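Local coordinates for secreted effector protein SopD (Salmonella typhimurium, PDB 5CPC) that acts inside host cells as a type III secreted effector, promoting membrane fission and macropinosome formation with SopB during invasion and contributing to replication in macrophages, at residues L148-V153 with A180-A185; D126-S131 with I250-H255; Y82-L87 with F99-D104. One frame throughout, in Å; residues are numbered along the deposited sequence.

Interaction 1: L148-V153 with A180-A185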
ATOM      1  N   LEU A 148       2.869  -3.659  -5.640  1.00 46.01           N
ATOM      2  CA  LEU A 148       2.279  -4.851  -6.220  1.00 46.76           C
ATOM      3  C   LEU A 148       1.923  -5.827  -5.083  1.00 46.29           C
ATOM      4  O   LEU A 148       0.966  -6.587  -5.190  1.00 46.03           O
ATOM      5  CB  LEU A 148       3.316  -5.482  -7.152  1.00 45.42           C
ATOM      6  CG  LEU A 148       3.002  -5.699  -8.630  1.00 49.20           C
ATOM      7  CD1 LEU A 148       1.784  -4.896  -9.321  1.00 44.20           C
ATOM      8  CD2 LEU A 148       4.309  -5.608  -9.469  1.00 43.87           C
ATOM      9  N   GLN A 149       2.727  -5.817  -4.024  1.00 45.98           N
ATOM     10  CA  GLN A 149       2.544  -6.710  -2.864  1.00 47.63           C
ATOM     11  C   GLN A 149       1.263  -6.315  -2.151  1.00 46.29           C
ATOM     12  O   GLN A 149       0.511  -7.197  -1.702  1.00 47.21           O
ATOM     13  CB  GLN A 149       3.691  -6.670  -1.858  1.00 47.39           C
ATOM     14  CG  GLN A 149       5.005  -7.340  -2.292  1.00 54.19           C
ATOM     15  CD  GLN A 149       6.046  -7.212  -1.184  1.00 60.01           C
ATOM     16  OE1 GLN A 149       5.973  -7.905  -0.160  1.00 64.17           O
ATOM     17  NE2 GLN A 149       6.962  -6.282  -1.344  1.00 60.71           N
ATOM     18  N   ILE A 150       1.000  -5.012  -2.124  1.00 43.74           N
ATOM     19  CA  ILE A 150      -0.190  -4.505  -1.471  1.00 43.69           C
ATOM     20  C   ILE A 150      -1.379  -4.872  -2.351  1.00 44.17           C
ATOM     21  O   ILE A 150      -2.442  -5.189  -1.830  1.00 44.72           O
ATOM     22  CB  ILE A 150      -0.106  -2.968  -1.263  1.00 42.84           C
ATOM     23  CG1 ILE A 150       1.005  -2.638  -0.231  1.00 43.11           C
ATOM     24  CG2 ILE A 150      -1.473  -2.326  -0.862  1.00 39.91           C
ATOM     25  CD1 ILE A 150       1.624  -1.233  -0.444  1.00 43.05           C
ATOM     26  N   CYS A 151      -1.195  -4.770  -3.664  1.00 42.53           N
ATOM     27  CA  CYS A 151      -2.189  -5.216  -4.627  1.00 43.54           C
ATOM     28  C   CYS A 151      -2.565  -6.668  -4.362  1.00 42.76           C
ATOM     29  O   CYS A 151      -3.732  -6.943  -4.330  1.00 44.27           O
ATOM     30  CB  CYS A 151      -1.736  -4.992  -6.098  1.00 42.09           C
ATOM     31  SG  CYS A 151      -1.872  -3.235  -6.595  1.00 44.18           S
ATOM     32  N   GLU A 152      -1.603  -7.574  -4.162  1.00 43.66           N
ATOM     33  CA  GLU A 152      -1.904  -8.981  -3.914  1.00 45.68           C
ATOM     34  C   GLU A 152      -2.813  -9.116  -2.694  1.00 46.54           C
ATOM     35  O   GLU A 152      -3.808  -9.873  -2.734  1.00 45.13           O
ATOM     36  CB  GLU A 152      -0.679  -9.827  -3.625  1.00 47.18           C
ATOM     37  CG  GLU A 152       0.509  -9.439  -4.487  1.00 56.55           C
ATOM     38  CD  GLU A 152       1.608 -10.488  -4.566  1.00 62.23           C
ATOM     39  OE1 GLU A 152       2.389 -10.413  -5.568  1.00 65.70           O
ATOM     40  OE2 GLU A 152       1.651 -11.376  -3.672  1.00 64.13           O
ATOM     41  N   VAL A 153      -2.464  -8.405  -1.615  1.00 45.92           N
ATOM     42  CA  VAL A 153      -3.114  -8.613  -0.355  1.00 45.55           C
ATOM     43  C   VAL A 153      -4.535  -8.123  -0.475  1.00 45.34           C
ATOM     44  O   VAL A 153      -5.479  -8.837  -0.092  1.00 46.12           O
ATOM     45  CB  VAL A 153      -2.300  -7.983   0.825  1.00 46.49           C
ATOM     46  CG1 VAL A 153      -3.162  -7.845   2.101  1.00 47.38           C
ATOM     47  CG2 VAL A 153      -1.140  -8.858   1.116  1.00 44.99           C
ATOM     48  N   ALA A 180       0.262  -8.577   8.621  1.00 58.88           N
ATOM     49  CA  ALA A 180       1.642  -8.829   8.998  1.00 59.69           C
ATOM     50  C   ALA A 180       2.706  -8.615   7.940  1.00 59.18           C
ATOM     51  O   ALA A 180       3.611  -7.757   8.105  1.00 59.38           O
ATOM     52  CB  ALA A 180       1.777 -10.234   9.625  1.00 61.62           C
ATOM     53  N   GLN A 181       2.655  -9.380   6.865  1.00 58.30           N
ATOM     54  CA  GLN A 181       3.723  -9.247   5.841  1.00 58.03           C
ATOM     55  C   GLN A 181       3.731  -7.889   5.093  1.00 55.31           C
ATOM     56  O   GLN A 181       4.800  -7.467   4.661  1.00 54.85           O
ATOM     57  CB  GLN A 181       3.734 -10.411   4.809  1.00 58.69           C
ATOM     58  CG  GLN A 181       2.390 -11.120   4.593  1.00 64.43           C
ATOM     59  CD  GLN A 181       2.131 -12.174   5.667  1.00 70.61           C
ATOM     60  OE1 GLN A 181       0.993 -12.365   6.143  1.00 74.11           O
ATOM     61  NE2 GLN A 181       3.200 -12.828   6.090  1.00 72.66           N
ATOM     62  N   ILE A 182       2.557  -7.261   4.919  1.00 53.03           N
ATOM     63  CA  ILE A 182       2.455  -5.879   4.363  1.00 52.06           C
ATOM     64  C   ILE A 182       3.158  -4.924   5.368  1.00 50.83           C
ATOM     65  O   ILE A 182       4.220  -4.452   5.061  1.00 49.27           O
ATOM     66  CB  ILE A 182       1.003  -5.487   4.012  1.00 53.12           C
ATOM     67  CG1 ILE A 182       0.598  -6.109   2.672  1.00 51.87           C
ATOM     68  CG2 ILE A 182       0.785  -3.968   3.944  1.00 53.34           C
ATOM     69  CD1 ILE A 182       1.669  -6.053   1.566  1.00 54.59           C
ATOM     70  N   LYS A 183       2.670  -4.824   6.606  1.00 51.05           N
ATOM     71  CA  LYS A 183       3.437  -4.164   7.691  1.00 52.48           C
ATOM     72  C   LYS A 183       4.938  -4.360   7.608  1.00 51.83           C
ATOM     73  O   LYS A 183       5.702  -3.408   7.407  1.00 51.08           O
ATOM     74  CB  LYS A 183       2.962  -4.584   9.072  1.00 53.68           C
ATOM     75  CG  LYS A 183       1.737  -3.812   9.510  1.00 55.82           C
ATOM     76  CD  LYS A 183       1.139  -4.440  10.721  1.00 58.60           C
ATOM     77  CE  LYS A 183       1.994  -4.173  11.931  1.00 62.13           C
ATOM     78  NZ  LYS A 183       1.140  -4.380  13.142  1.00 65.29           N
ATOM     79  N   THR A 184       5.354  -5.611   7.719  1.00 52.90           N
ATOM     80  CA  THR A 184       6.751  -5.981   7.586  1.00 53.58           C
ATOM     81  C   THR A 184       7.400  -5.443   6.307  1.00 52.85           C
ATOM     82  O   THR A 184       8.508  -4.893   6.383  1.00 54.91           O
ATOM     83  CB  THR A 184       6.884  -7.509   7.671  1.00 55.00           C
ATOM     84  OG1 THR A 184       6.235  -7.899   8.878  1.00 58.89           O
ATOM     85  CG2 THR A 184       8.373  -7.962   7.717  1.00 53.72           C
ATOM     86  N   ALA A 185       6.718  -5.569   5.161  1.00 50.18           N
ATOM     87  CA  ALA A 185       7.287  -5.065   3.904  1.00 48.78           C
ATOM     88  C   ALA A 185       7.358  -3.530   3.857  1.00 46.69           C
ATOM     89  O   ALA A 185       8.345  -2.990   3.446  1.00 47.51           O
ATOM     90  CB  ALA A 185       6.518  -5.530   2.750  1.00 47.46           C
TER

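Interaction 2: D126-S131 with I250-H255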
ATOM      1  N   ASP A 126      -6.432   1.923 -13.940  1.00 56.86           N
ATOM      2  CA  ASP A 126      -7.541   1.008 -13.702  1.00 57.94           C
ATOM      3  C   ASP A 126      -7.367   0.233 -12.402  1.00 56.89           C
ATOM      4  O   ASP A 126      -8.325   0.122 -11.653  1.00 58.28           O
ATOM      5  CB  ASP A 126      -7.774   0.052 -14.897  1.00 58.21           C
ATOM      6  CG  ASP A 126      -8.239   0.786 -16.171  1.00 60.99           C
ATOM      7  OD1 ASP A 126      -8.644   1.957 -16.063  1.00 63.60           O
ATOM      8  OD2 ASP A 126      -8.197   0.183 -17.275  1.00 65.08           O
ATOM      9  N   ILE A 127      -6.155  -0.250 -12.104  1.00 55.63           N
ATOM     10  CA  ILE A 127      -5.848  -0.888 -10.814  1.00 53.73           C
ATOM     11  C   ILE A 127      -6.137   0.045  -9.651  1.00 54.00           C
ATOM     12  O   ILE A 127      -6.663  -0.381  -8.638  1.00 53.27           O
ATOM     13  CB  ILE A 127      -4.358  -1.286 -10.682  1.00 53.68           C
ATOM     14  CG1 ILE A 127      -4.104  -2.651 -11.259  1.00 52.95           C
ATOM     15  CG2 ILE A 127      -3.930  -1.333  -9.183  1.00 51.50           C
ATOM     16  CD1 ILE A 127      -2.668  -2.910 -11.608  1.00 56.18           C
ATOM     17  N   LEU A 128      -5.760   1.316  -9.792  1.00 54.55           N
ATOM     18  CA  LEU A 128      -5.971   2.296  -8.736  1.00 55.24           C
ATOM     19  C   LEU A 128      -7.401   2.853  -8.658  1.00 55.85           C
ATOM     20  O   LEU A 128      -7.723   3.605  -7.727  1.00 55.59           O
ATOM     21  CB  LEU A 128      -4.966   3.480  -8.847  1.00 55.34           C
ATOM     22  CG  LEU A 128      -3.480   3.147  -8.595  1.00 56.79           C
ATOM     23  CD1 LEU A 128      -2.640   4.397  -8.685  1.00 55.79           C
ATOM     24  CD2 LEU A 128      -3.294   2.424  -7.247  1.00 53.97           C
ATOM     25  N   ASN A 129      -8.229   2.548  -9.659  1.00 57.57           N
ATOM     26  CA  ASN A 129      -9.575   3.136  -9.769  1.00 58.01           C
ATOM     27  C   ASN A 129      -9.473   4.627  -9.799  1.00 59.26           C
ATOM     28  O   ASN A 129     -10.216   5.338  -9.112  1.00 59.95           O
ATOM     29  CB  ASN A 129     -10.516   2.693  -8.634  1.00 57.04           C
ATOM     30  CG  ASN A 129     -11.995   2.962  -8.956  1.00 57.71           C
ATOM     31  OD1 ASN A 129     -12.443   2.792 -10.092  1.00 60.00           O
ATOM     32  ND2 ASN A 129     -12.741   3.409  -7.963  1.00 50.76           N
ATOM     33  N   ILE A 130      -8.552   5.121 -10.607  1.00 60.46           N
ATOM     34  CA  ILE A 130      -8.417   6.558 -10.740  1.00 63.17           C
ATOM     35  C   ILE A 130      -8.854   7.140 -12.087  1.00 67.03           C
ATOM     36  O   ILE A 130      -8.793   6.505 -13.137  1.00 67.37           O
ATOM     37  CB  ILE A 130      -7.022   7.069 -10.281  1.00 62.08           C
ATOM     38  CG1 ILE A 130      -5.872   6.470 -11.120  1.00 61.73           C
ATOM     39  CG2 ILE A 130      -6.830   6.755  -8.781  1.00 59.01           C
ATOM     40  CD1 ILE A 130      -4.584   7.412 -11.234  1.00 62.48           C
ATOM     41  N   SER A 131      -9.305   8.374 -12.022  1.00 70.84           N
ATOM     42  CA  SER A 131      -9.864   9.035 -13.162  1.00 75.76           C
ATOM     43  C   SER A 131      -8.754   9.458 -14.139  1.00 78.78           C
ATOM     44  O   SER A 131      -8.376  10.624 -14.205  1.00 81.02           O
ATOM     45  CB  SER A 131     -10.811  10.166 -12.676  1.00 76.52           C
ATOM     46  OG  SER A 131     -10.731  11.348 -13.429  1.00 78.28           O
ATOM     47  N   ILE A 250       1.601   4.425  -3.098  1.00 50.48           N
ATOM     48  CA  ILE A 250       1.630   3.452  -2.030  1.00 50.07           C
ATOM     49  C   ILE A 250       0.809   3.994  -0.880  1.00 51.24           C
ATOM     50  O   ILE A 250      -0.117   3.324  -0.391  1.00 50.48           O
ATOM     51  CB  ILE A 250       3.050   3.021  -1.694  1.00 50.76           C
ATOM     52  CG1 ILE A 250       3.581   2.082  -2.800  1.00 48.12           C
ATOM     53  CG2 ILE A 250       3.085   2.302  -0.309  1.00 49.64           C
ATOM     54  CD1 ILE A 250       5.080   1.861  -2.774  1.00 49.46           C
ATOM     55  N   SER A 251       1.050   5.233  -0.469  1.00 51.58           N
ATOM     56  CA  SER A 251       0.132   5.769   0.536  1.00 52.06           C
ATOM     57  C   SER A 251      -1.361   5.816   0.105  1.00 52.19           C
ATOM     58  O   SER A 251      -2.279   5.602   0.932  1.00 52.59           O
ATOM     59  CB  SER A 251       0.695   7.056   1.199  1.00 53.72           C
ATOM     60  OG  SER A 251       0.602   8.182   0.424  1.00 60.49           O
ATOM     61  N   TYR A 252      -1.634   6.065  -1.181  1.00 50.56           N
ATOM     62  CA  TYR A 252      -3.000   6.105  -1.660  1.00 49.98           C
ATOM     63  C   TYR A 252      -3.623   4.738  -1.514  1.00 50.11           C
ATOM     64  O   TYR A 252      -4.753   4.606  -1.012  1.00 49.42           O
ATOM     65  CB  TYR A 252      -3.069   6.496  -3.163  1.00 50.59           C
ATOM     66  CG  TYR A 252      -4.367   6.090  -3.829  1.00 50.72           C
ATOM     67  CD1 TYR A 252      -5.548   6.801  -3.579  1.00 49.82           C
ATOM     68  CD2 TYR A 252      -4.442   4.952  -4.647  1.00 50.90           C
ATOM     69  CE1 TYR A 252      -6.760   6.416  -4.139  1.00 53.64           C
ATOM     70  CE2 TYR A 252      -5.675   4.554  -5.219  1.00 53.33           C
ATOM     71  CZ  TYR A 252      -6.828   5.308  -4.944  1.00 52.18           C
ATOM     72  OH  TYR A 252      -8.040   4.967  -5.491  1.00 56.64           O
ATOM     73  N   LEU A 253      -2.905   3.735  -2.007  1.00 48.81           N
ATOM     74  CA  LEU A 253      -3.447   2.398  -2.007  1.00 50.99           C
ATOM     75  C   LEU A 253      -3.634   1.831  -0.595  1.00 51.08           C
ATOM     76  O   LEU A 253      -4.641   1.107  -0.349  1.00 51.38           O
ATOM     77  CB  LEU A 253      -2.638   1.471  -2.917  1.00 50.76           C
ATOM     78  CG  LEU A 253      -3.148   0.114  -3.344  1.00 53.66           C
ATOM     79  CD1 LEU A 253      -4.313   0.185  -4.346  1.00 57.75           C
ATOM     80  CD2 LEU A 253      -1.994  -0.605  -3.934  1.00 54.61           C
ATOM     81  N   LEU A 254      -2.716   2.159   0.331  1.00 49.36           N
ATOM     82  CA  LEU A 254      -2.902   1.792   1.752  1.00 48.79           C
ATOM     83  C   LEU A 254      -4.043   2.478   2.424  1.00 49.58           C
ATOM     84  O   LEU A 254      -4.797   1.826   3.110  1.00 51.40           O
ATOM     85  CB  LEU A 254      -1.656   2.039   2.591  1.00 46.73           C
ATOM     86  CG  LEU A 254      -0.512   1.097   2.240  1.00 46.76           C
ATOM     87  CD1 LEU A 254       0.816   1.635   2.836  1.00 41.09           C
ATOM     88  CD2 LEU A 254      -0.861  -0.361   2.749  1.00 44.77           C
ATOM     89  N   HIS A 255      -4.189   3.796   2.270  1.00 50.83           N
ATOM     90  CA  HIS A 255      -5.068   4.570   3.184  1.00 52.09           C
ATOM     91  C   HIS A 255      -6.212   5.302   2.559  1.00 52.91           C
ATOM     92  O   HIS A 255      -7.118   5.722   3.258  1.00 54.12           O
ATOM     93  CB  HIS A 255      -4.247   5.594   4.040  1.00 51.89           C
ATOM     94  CG  HIS A 255      -3.104   4.977   4.782  1.00 49.94           C
ATOM     95  ND1 HIS A 255      -3.279   4.202   5.909  1.00 50.62           N
ATOM     96  CD2 HIS A 255      -1.765   5.033   4.571  1.00 50.27           C
ATOM     97  CE1 HIS A 255      -2.097   3.783   6.341  1.00 49.08           C
ATOM     98  NE2 HIS A 255      -1.163   4.269   5.544  1.00 46.54           N
TER

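Interaction 3: Y82-L87 with F99-D104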
ATOM      1  N   TYR A  82      -3.247 -10.633  -7.541  1.00 42.68           N
ATOM      2  CA  TYR A  82      -3.371 -11.847  -6.719  1.00 42.11           C
ATOM      3  C   TYR A  82      -3.727 -13.100  -7.586  1.00 41.52           C
ATOM      4  O   TYR A  82      -3.168 -14.167  -7.354  1.00 41.88           O
ATOM      5  CB  TYR A  82      -4.369 -11.684  -5.533  1.00 41.42           C
ATOM      6  CG  TYR A  82      -4.526 -12.923  -4.718  1.00 39.57           C
ATOM      7  CD1 TYR A  82      -5.796 -13.516  -4.574  1.00 43.96           C
ATOM      8  CD2 TYR A  82      -3.419 -13.548  -4.117  1.00 42.11           C
ATOM      9  CE1 TYR A  82      -5.977 -14.701  -3.808  1.00 44.17           C
ATOM     10  CE2 TYR A  82      -3.577 -14.776  -3.332  1.00 45.61           C
ATOM     11  CZ  TYR A  82      -4.879 -15.322  -3.200  1.00 48.13           C
ATOM     12  OH  TYR A  82      -5.103 -16.476  -2.503  1.00 48.74           O
ATOM     13  N   ALA A  83      -4.574 -12.961  -8.593  1.00 41.45           N
ATOM     14  CA  ALA A  83      -4.937 -14.175  -9.472  1.00 44.83           C
ATOM     15  C   ALA A  83      -3.683 -14.772 -10.160  1.00 45.71           C
ATOM     16  O   ALA A  83      -3.454 -16.023 -10.209  1.00 46.32           O
ATOM     17  CB  ALA A  83      -5.948 -13.794 -10.515  1.00 43.76           C
ATOM     18  N   PHE A  84      -2.826 -13.866 -10.627  1.00 45.71           N
ATOM     19  CA  PHE A  84      -1.544 -14.301 -11.221  1.00 45.45           C
ATOM     20  C   PHE A  84      -0.702 -15.086 -10.210  1.00 45.05           C
ATOM     21  O   PHE A  84      -0.035 -16.068 -10.567  1.00 44.24           O
ATOM     22  CB  PHE A  84      -0.800 -13.106 -11.832  1.00 45.82           C
ATOM     23  CG  PHE A  84       0.401 -13.496 -12.693  1.00 49.84           C
ATOM     24  CD1 PHE A  84       0.238 -14.206 -13.860  1.00 48.73           C
ATOM     25  CD2 PHE A  84       1.702 -13.153 -12.289  1.00 51.83           C
ATOM     26  CE1 PHE A  84       1.333 -14.581 -14.647  1.00 54.04           C
ATOM     27  CE2 PHE A  84       2.829 -13.516 -13.082  1.00 57.17           C
ATOM     28  CZ  PHE A  84       2.642 -14.235 -14.257  1.00 53.53           C
ATOM     29  N   LYS A  85      -0.739 -14.654  -8.955  1.00 44.15           N
ATOM     30  CA  LYS A  85      -0.075 -15.348  -7.871  1.00 46.51           C
ATOM     31  C   LYS A  85      -0.726 -16.746  -7.753  1.00 47.06           C
ATOM     32  O   LYS A  85      -0.015 -17.803  -7.669  1.00 48.86           O
ATOM     33  CB  LYS A  85      -0.207 -14.521  -6.557  1.00 46.41           C
ATOM     34  CG  LYS A  85       0.933 -14.630  -5.526  1.00 50.17           C
ATOM     35  CD  LYS A  85       1.177 -16.034  -4.933  1.00 55.37           C
ATOM     36  CE  LYS A  85       2.516 -16.676  -5.451  1.00 57.78           C
ATOM     37  NZ  LYS A  85       2.555 -18.210  -5.654  1.00 59.85           N
ATOM     38  N   ARG A  86      -2.058 -16.795  -7.867  1.00 46.44           N
ATOM     39  CA  ARG A  86      -2.701 -18.111  -7.739  1.00 47.49           C
ATOM     40  C   ARG A  86      -2.260 -18.993  -8.873  1.00 46.76           C
ATOM     41  O   ARG A  86      -2.061 -20.203  -8.689  1.00 48.04           O
ATOM     42  CB  ARG A  86      -4.251 -18.078  -7.624  1.00 46.27           C
ATOM     43  CG  ARG A  86      -4.797 -17.318  -6.386  1.00 47.70           C
ATOM     44  CD  ARG A  86      -6.346 -17.594  -6.164  1.00 41.39           C
ATOM     45  NE  ARG A  86      -7.226 -17.251  -7.293  1.00 43.23           N
ATOM     46  CZ  ARG A  86      -7.627 -16.028  -7.622  1.00 41.53           C
ATOM     47  NH1 ARG A  86      -7.221 -14.977  -6.927  1.00 41.30           N
ATOM     48  NH2 ARG A  86      -8.441 -15.842  -8.651  1.00 42.68           N
ATOM     49  N   LEU A  87      -2.152 -18.417 -10.058  1.00 46.29           N
ATOM     50  CA  LEU A  87      -1.643 -19.205 -11.227  1.00 47.65           C
ATOM     51  C   LEU A  87      -0.270 -19.750 -10.929  1.00 47.37           C
ATOM     52  O   LEU A  87      -0.034 -20.944 -11.001  1.00 49.28           O
ATOM     53  CB  LEU A  87      -1.576 -18.352 -12.503  1.00 46.07           C
ATOM     54  CG  LEU A  87      -1.457 -19.039 -13.874  1.00 50.14           C
ATOM     55  CD1 LEU A  87      -2.438 -20.277 -14.040  1.00 47.04           C
ATOM     56  CD2 LEU A  87      -1.711 -18.017 -15.019  1.00 47.62           C
ATOM     57  N   PHE A  99       7.177 -17.082 -14.089  1.00 60.48           N
ATOM     58  CA  PHE A  99       6.032 -16.200 -13.898  1.00 58.35           C
ATOM     59  C   PHE A  99       6.471 -14.947 -13.239  1.00 57.26           C
ATOM     60  O   PHE A  99       6.860 -14.952 -12.065  1.00 57.02           O
ATOM     61  CB  PHE A  99       4.945 -16.818 -12.985  1.00 57.49           C
ATOM     62  CG  PHE A  99       4.289 -18.041 -13.552  1.00 57.53           C
ATOM     63  CD1 PHE A  99       4.972 -19.252 -13.608  1.00 56.03           C
ATOM     64  CD2 PHE A  99       2.971 -17.988 -14.026  1.00 56.87           C
ATOM     65  CE1 PHE A  99       4.374 -20.359 -14.135  1.00 53.07           C
ATOM     66  CE2 PHE A  99       2.367 -19.121 -14.550  1.00 55.13           C
ATOM     67  CZ  PHE A  99       3.042 -20.306 -14.584  1.00 56.63           C
ATOM     68  N   THR A 100       6.371 -13.838 -13.952  1.00 55.95           N
ATOM     69  CA  THR A 100       6.833 -12.594 -13.360  1.00 54.44           C
ATOM     70  C   THR A 100       5.888 -11.499 -13.827  1.00 52.09           C
ATOM     71  O   THR A 100       5.164 -11.676 -14.815  1.00 52.01           O
ATOM     72  CB  THR A 100       8.335 -12.276 -13.858  1.00 57.32           C
ATOM     73  OG1 THR A 100       8.288 -11.645 -15.157  1.00 59.64           O
ATOM     74  CG2 THR A 100       9.146 -13.592 -14.030  1.00 57.34           C
ATOM     75  N   ILE A 101       5.965 -10.357 -13.176  1.00 50.23           N
ATOM     76  CA  ILE A 101       5.278  -9.173 -13.604  1.00 51.10           C
ATOM     77  C   ILE A 101       6.280  -8.064 -13.884  1.00 54.05           C
ATOM     78  O   ILE A 101       7.058  -7.667 -13.005  1.00 54.90           O
ATOM     79  CB  ILE A 101       4.306  -8.647 -12.461  1.00 48.94           C
ATOM     80  CG1 ILE A 101       3.282  -9.742 -12.088  1.00 47.48           C
ATOM     81  CG2 ILE A 101       3.641  -7.390 -12.889  1.00 45.89           C
ATOM     82  CD1 ILE A 101       2.268  -9.326 -10.934  1.00 42.59           C
ATOM     83  N   LYS A 102       6.238  -7.522 -15.088  1.00 56.29           N
ATOM     84  CA  LYS A 102       6.987  -6.301 -15.335  1.00 58.49           C
ATOM     85  C   LYS A 102       6.066  -5.196 -15.801  1.00 59.40           C
ATOM     86  O   LYS A 102       4.836  -5.397 -15.845  1.00 59.12           O
ATOM     87  CB  LYS A 102       8.108  -6.546 -16.344  1.00 59.25           C
ATOM     88  CG  LYS A 102       7.876  -7.702 -17.261  1.00 63.60           C
ATOM     89  CD  LYS A 102       9.167  -8.490 -17.525  1.00 68.38           C
ATOM     90  CE  LYS A 102       9.637  -9.192 -16.246  1.00 70.12           C
ATOM     91  NZ  LYS A 102      10.358 -10.472 -16.547  1.00 76.30           N
ATOM     92  N   MET A 103       6.654  -4.026 -16.088  1.00 59.77           N
ATOM     93  CA  MET A 103       5.962  -2.897 -16.730  1.00 60.49           C
ATOM     94  C   MET A 103       6.361  -2.716 -18.224  1.00 63.15           C
ATOM     95  O   MET A 103       7.440  -3.212 -18.653  1.00 64.48           O
ATOM     96  CB  MET A 103       6.198  -1.626 -15.927  1.00 60.03           C
ATOM     97  CG  MET A 103       5.633  -1.792 -14.543  1.00 58.53           C
ATOM     98  SD  MET A 103       5.249  -0.322 -13.646  1.00 59.92           S
ATOM     99  CE  MET A 103       3.631  -0.124 -14.386  1.00 61.45           C
ATOM    100  N   ASP A 104       5.500  -2.072 -19.030  1.00 62.77           N
ATOM    101  CA  ASP A 104       5.912  -1.637 -20.408  1.00 63.92           C
ATOM    102  C   ASP A 104       6.826  -0.414 -20.240  1.00 63.77           C
ATOM    103  O   ASP A 104       6.879   0.184 -19.147  1.00 61.71           O
ATOM    104  CB  ASP A 104       4.713  -1.207 -21.219  1.00 63.68           C
ATOM    105  CG  ASP A 104       4.090   0.048 -20.651  1.00 64.04           C
ATOM    106  OD1 ASP A 104       3.885   0.135 -19.406  1.00 61.83           O
ATOM    107  OD2 ASP A 104       3.877   0.981 -21.429  1.00 67.66           O
TER

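Interaction 1: L148-V153 with A180-A185
Closest at the CA atoms of I150 and I182 (6.6 Å), the helical segments 148-153 and 180-185 run antiparallel, their directions 167° and their axes 10.3 Å apart. I182 contributes the largest share of the buried surface. Its CG1 lies anti to the carbonyl carbon (chi1 -79°), which sends the longer branch across to the other helix, where its end methyl CD1 lies 3.7 Å from the carbonyl O of Q149. I150 meets that methyl with its CG1, the two side chains crossing at about a right angle. V153 comes alongside from the next turn, sliding past in the opposite direction, and its CG2 reaches I182 CG1 at 3.6 Å. This is antiparallel helix packing by one projecting isoleucine, received by residues one turn apart, Q149 and V153, with I150 between them. It joins helix 141-160 to helix 180-190; the intervening chain is largely helical. Q149 extends the contact to A185, its chain straight beyond CG and its OE1 3.8 Å from A185 CB, a van der Waals touch. No hydrogen bond crosses between the two segments. Outside the pair, I182 also packs on L316, and I150 on I250, L253 and L254 of helix 248-256.

Interaction 2: D126-S131 with I250-H255
Y252 points its ring at the end of helix 124-127 and delivers its phenol to L128, the two side chains sliding past each other in opposite directions. With CG anti to the backbone N (chi1 160°), the tyrosine stretches out from helix 248-256 until its OH donates a hydrogen bond of 2.6 Å to L128 O. The bond meets the carbonyl nearly end-on, with a C=O...O angle of 169°, and that oxygen sits at the ring edge near its plane. The side chain of L128 adds apolar contacts: its CD2 lies 3.8 Å from Y252 CE2 and equally far from L253 CD1, the L128 and L253 side chains crossing at about a right angle. I130 approaches obliquely, placing CG2 4.1 Å from Y252 CZ. The backbone between L128 and I130 turns through N129, whose positive phi (57°) belongs to a Schellman motif closing the helix. N129 is itself tied down, its OD1 accepting from N74 ND2 and its ND2 donating to S258 O, while L128 also packs on F147 of helix 141-160. All five touching residues are buried, so the phenol satisfies a helix-terminal carbonyl inside the core, and the surrounding aliphatic groups would be expected to shield this bond from water.

Interaction 3: Y82-L87 with F99-D104
F84 and F99 bury the most surface here, and their rings meet obliquely, with planes at 50° and centroids 5.8 Å apart. F84 projects from helix 76-90 toward strand 99-103, which runs roughly antiparallel to it, at 158° between the short axes. Its CG lies anti to the backbone N (chi1 -169°), and this torsion carries the ring out to the strand, where successive residues line up along it. CZ comes 3.7 Å from F99 CB and lies at the edge of the F99 ring, near its plane. CE2 approaches the backbone itself, 3.4 Å from T100 O, while T100 N lies in the plane of the F84 ring at its edge. Next along the same rim, CD2 meets I101 CG1 at 3.8 Å, the isoleucine sliding past the phenylalanine in the opposite direction. F99 has a second neighbour on the helix one turn on: L87 crosses it at about a right angle and sets CG 3.9 Å from F99 CE2. The contact thus lays a helix against the edge strand of the three-stranded antiparallel sheet. F84 reaches on to L112 of the central strand, and F99 touches V114 there, so both rings also pack against the neighbouring strand. No hydrogen bond crosses between the two segments; backbone bonds of T100 with M113 and K102 with L111 run instead to the central strand. The contact is mainly apolar, with the F84 ring also lying against the backbone at T100, so cohesion would come chiefly from dispersion and burial of the rings.

How the interactions relate
From the N terminus, interaction 3 closes first, a short loop that folds strand 99-103 back on helix 76-90. The chain then completes the three-stranded sheet and reaches helix 124-127, where the long loop of interaction 2 opens, to close only at helix 248-256. Interaction 1, between helices 141-160 and 180-190, is nested inside that loop, whereas interaction 3 precedes both in series. Helix 141-160 is the shared element: C151 packs on I127 of interaction 2, and on another side L148 touches I101 and E152 touches Y82 and K85 of interaction 3. Interactions 2 and 3 do not touch, their nearest atoms being about 7 Å apart.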